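Naphthalene dioxygenase small subunit (Rhodococcus sp., PDB 2B1X) forms the small (beta) subunit of a Rieske non-heme iron naphthalene 1,2-dioxygenase, in which its role is probably structural. Local coordinates at residues B[11-14]-B[15-19]. Numbering follows the deposited sequence.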
ATOM      1  N   THR B  11      41.043   0.294  10.228  1.00 42.40           N
ATOM      2  CA  THR B  11      40.442  -0.771   9.440  1.00 40.20           C
ATOM      3  C   THR B  11      38.913  -0.640   9.328  1.00 38.58           C
ATOM      4  O   THR B  11      38.356  -0.835   8.247  1.00 37.67           O
ATOM      5  CB  THR B  11      40.847  -2.128  10.016  1.00 40.43           C
ATOM      6  OG1 THR B  11      42.276  -2.238   9.999  1.00 40.00           O
ATOM      7  CG2 THR B  11      40.401  -3.260   9.099  1.00 40.48           C
ATOM      8  N   VAL B  12      38.252  -0.304  10.439  1.00 36.41           N
ATOM      9  CA  VAL B  12      36.811  -0.069  10.447  1.00 35.11           C
ATOM     10  C   VAL B  12      36.436   1.009   9.419  1.00 33.86           C
ATOM     11  O   VAL B  12      35.483   0.842   8.643  1.00 33.23           O
ATOM     12  CB  VAL B  12      36.305   0.342  11.855  1.00 35.20           C
ATOM     13  CG1 VAL B  12      34.849   0.830  11.812  1.00 35.22           C
ATOM     14  CG2 VAL B  12      36.442  -0.824  12.832  1.00 35.54           C
ATOM     15  N   ARG B  13      37.194   2.103   9.433  1.00 32.03           N
ATOM     16  CA  ARG B  13      36.996   3.207   8.512  1.00 30.95           C
ATOM     17  C   ARG B  13      37.105   2.736   7.063  1.00 30.02           C
ATOM     18  O   ARG B  13      36.208   2.969   6.252  1.00 29.72           O
ATOM     19  CB  ARG B  13      38.004   4.330   8.783  1.00 30.75           C
ATOM     20  CG  ARG B  13      37.534   5.674   8.256  1.00 31.92           C
ATOM     21  CD  ARG B  13      38.625   6.691   8.049  1.00 32.61           C
ATOM     22  NE  ARG B  13      38.438   7.456   6.821  1.00 32.19           N
ATOM     23  CZ  ARG B  13      39.040   8.615   6.558  1.00 32.91           C
ATOM     24  NH1 ARG B  13      39.867   9.157   7.440  1.00 31.31           N
ATOM     25  NH2 ARG B  13      38.823   9.237   5.406  1.00 32.85           N
ATOM     26  N   GLU B  14      38.203   2.064   6.759  1.00 28.99           N
ATOM     27  CA  GLU B  14      38.458   1.571   5.424  1.00 28.87           C
ATOM     28  C   GLU B  14      37.352   0.634   4.946  1.00 27.35           C
ATOM     29  O   GLU B  14      36.872   0.765   3.817  1.00 26.68           O
ATOM     30  CB  GLU B  14      39.824   0.878   5.362  1.00 29.43           C
ATOM     31  CG  GLU B  14      41.005   1.830   5.486  1.00 33.27           C
ATOM     32  CD  GLU B  14      42.352   1.129   5.349  1.00 39.04           C
ATOM     33  OE1 GLU B  14      42.379  -0.119   5.142  1.00 40.68           O
ATOM     34  OE2 GLU B  14      43.398   1.834   5.444  1.00 42.08           O
ATOM     35  N   ILE B  15      36.957  -0.302   5.809  1.00 25.69           N
ATOM     36  CA  ILE B  15      35.932  -1.278   5.461  1.00 24.83           C
ATOM     37  C   ILE B  15      34.591  -0.577   5.255  1.00 23.90           C
ATOM     38  O   ILE B  15      33.891  -0.831   4.273  1.00 23.81           O
ATOM     39  CB  ILE B  15      35.866  -2.422   6.500  1.00 24.89           C
ATOM     40  CG1 ILE B  15      37.059  -3.373   6.274  1.00 24.46           C
ATOM     41  CG2 ILE B  15      34.554  -3.173   6.403  1.00 23.56           C
ATOM     42  CD1 ILE B  15      37.290  -4.413   7.363  1.00 22.37           C
ATOM     43  N   THR B  16      34.280   0.346   6.147  1.00 22.96           N
ATOM     44  CA  THR B  16      33.042   1.109   6.044  1.00 22.92           C
ATOM     45  C   THR B  16      33.030   1.891   4.727  1.00 22.72           C
ATOM     46  O   THR B  16      32.065   1.803   3.978  1.00 22.38           O
ATOM     47  CB  THR B  16      32.846   1.985   7.285  1.00 22.95           C
ATOM     48  OG1 THR B  16      32.785   1.129   8.439  1.00 22.38           O
ATOM     49  CG2 THR B  16      31.468   2.678   7.263  1.00 21.99           C
ATOM     50  N   GLU B  17      34.140   2.570   4.415  1.00 22.23           N
ATOM     51  CA  GLU B  17      34.253   3.318   3.170  1.00 22.15           C
ATOM     52  C   GLU B  17      34.144   2.385   1.971  1.00 21.13           C
ATOM     53  O   GLU B  17      33.545   2.740   0.962  1.00 21.02           O
ATOM     54  CB  GLU B  17      35.522   4.185   3.136  1.00 23.05           C
ATOM     55  CG  GLU B  17      35.369   5.410   4.060  1.00 27.13           C
ATOM     56  CD  GLU B  17      36.510   6.425   4.008  1.00 32.36           C
ATOM     57  OE1 GLU B  17      37.655   6.077   3.599  1.00 32.68           O
ATOM     58  OE2 GLU B  17      36.257   7.594   4.416  1.00 34.63           O
ATOM     59  N   TRP B  18      34.707   1.184   2.089  1.00 19.74           N
ATOM     60  CA  TRP B  18      34.631   0.203   1.010  1.00 18.90           C
ATOM     61  C   TRP B  18      33.156  -0.186   0.769  1.00 17.81           C
ATOM     62  O   TRP B  18      32.691  -0.245  -0.371  1.00 17.82           O
ATOM     63  CB  TRP B  18      35.502  -1.010   1.346  1.00 18.37           C
ATOM     64  CG  TRP B  18      35.668  -1.993   0.218  1.00 20.37           C
ATOM     65  CD1 TRP B  18      36.737  -2.087  -0.650  1.00 20.21           C
ATOM     66  CD2 TRP B  18      34.756  -3.033  -0.153  1.00 18.91           C
ATOM     67  NE1 TRP B  18      36.530  -3.122  -1.532  1.00 19.93           N
ATOM     68  CE2 TRP B  18      35.323  -3.717  -1.250  1.00 20.51           C
ATOM     69  CE3 TRP B  18      33.509  -3.463   0.336  1.00 20.21           C
ATOM     70  CZ2 TRP B  18      34.688  -4.809  -1.868  1.00 20.62           C
ATOM     71  CZ3 TRP B  18      32.870  -4.536  -0.283  1.00 21.17           C
ATOM     72  CH2 TRP B  18      33.467  -5.199  -1.375  1.00 20.34           C
ATOM     73  N   LEU B  19      32.409  -0.406   1.841  1.00 17.28           N
ATOM     74  CA  LEU B  19      31.003  -0.781   1.700  1.00 16.91           C
ATOM     75  C   LEU B  19      30.185   0.316   1.036  1.00 16.62           C
ATOM     76  O   LEU B  19      29.283   0.042   0.227  1.00 16.86           O
ATOM     77  CB  LEU B  19      30.390  -1.115   3.069  1.00 17.18           C
ATOM     78  CG  LEU B  19      30.772  -2.423   3.739  1.00 17.66           C
ATOM     79  CD1 LEU B  19      30.132  -2.508   5.088  1.00 18.15           C
ATOM     80  CD2 LEU B  19      30.315  -3.592   2.866  1.00 18.04           C
TER
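I15 N, T16 N, E17 N and W18 N donate to T11 O, V12 O, R13 O and E14 O, each one turn back, in regular α-helical hydrogen bonds of 2.8 to 2.9 Å. The carbonyl oxygen of V12 is gripped twice, since T16 OG1 also donates to V12 O at 2.7 Å, from the face of the carbonyl plane opposite to that used by T16 N. Threonine suits this place because its hydroxyl, set beside its own backbone N (chi1 -60°), can reach back one turn. V12 and T16 lie alongside each other, V12 CG1 approaching T16 OG1 to 4.0 Å. On another side, R13 and E17, long enough and oppositely charged, meet in an i to i+4 salt bridge: R13 NH2 meets E17 OE2 at 3.2 Å on the syn side of the carboxylate, and R13 NE adds a weak bond to the same oxygen. That oxygen sits at the guanidinium edge, near its plane, while the two flat groups stand almost perpendicular (87°). Were E17 an alanine, R13 would lose its carboxylate mate within the helix and its guanidinium would probably turn more readily. T11 CG2 and I15 CD1 pack side by side at 3.7 Å, a methyl contact suited to the inward face of helix 10-27. Buried I15 and W18 give this helix apolar surface against the curved sheet of an NTF2-like fold: I15 reaches strands 94-106, 112-124, 132-145 and 148-158, and W18 the last two, both touching L142, while R13 packs on V12 of a second subunit and V12 on R13 of a third.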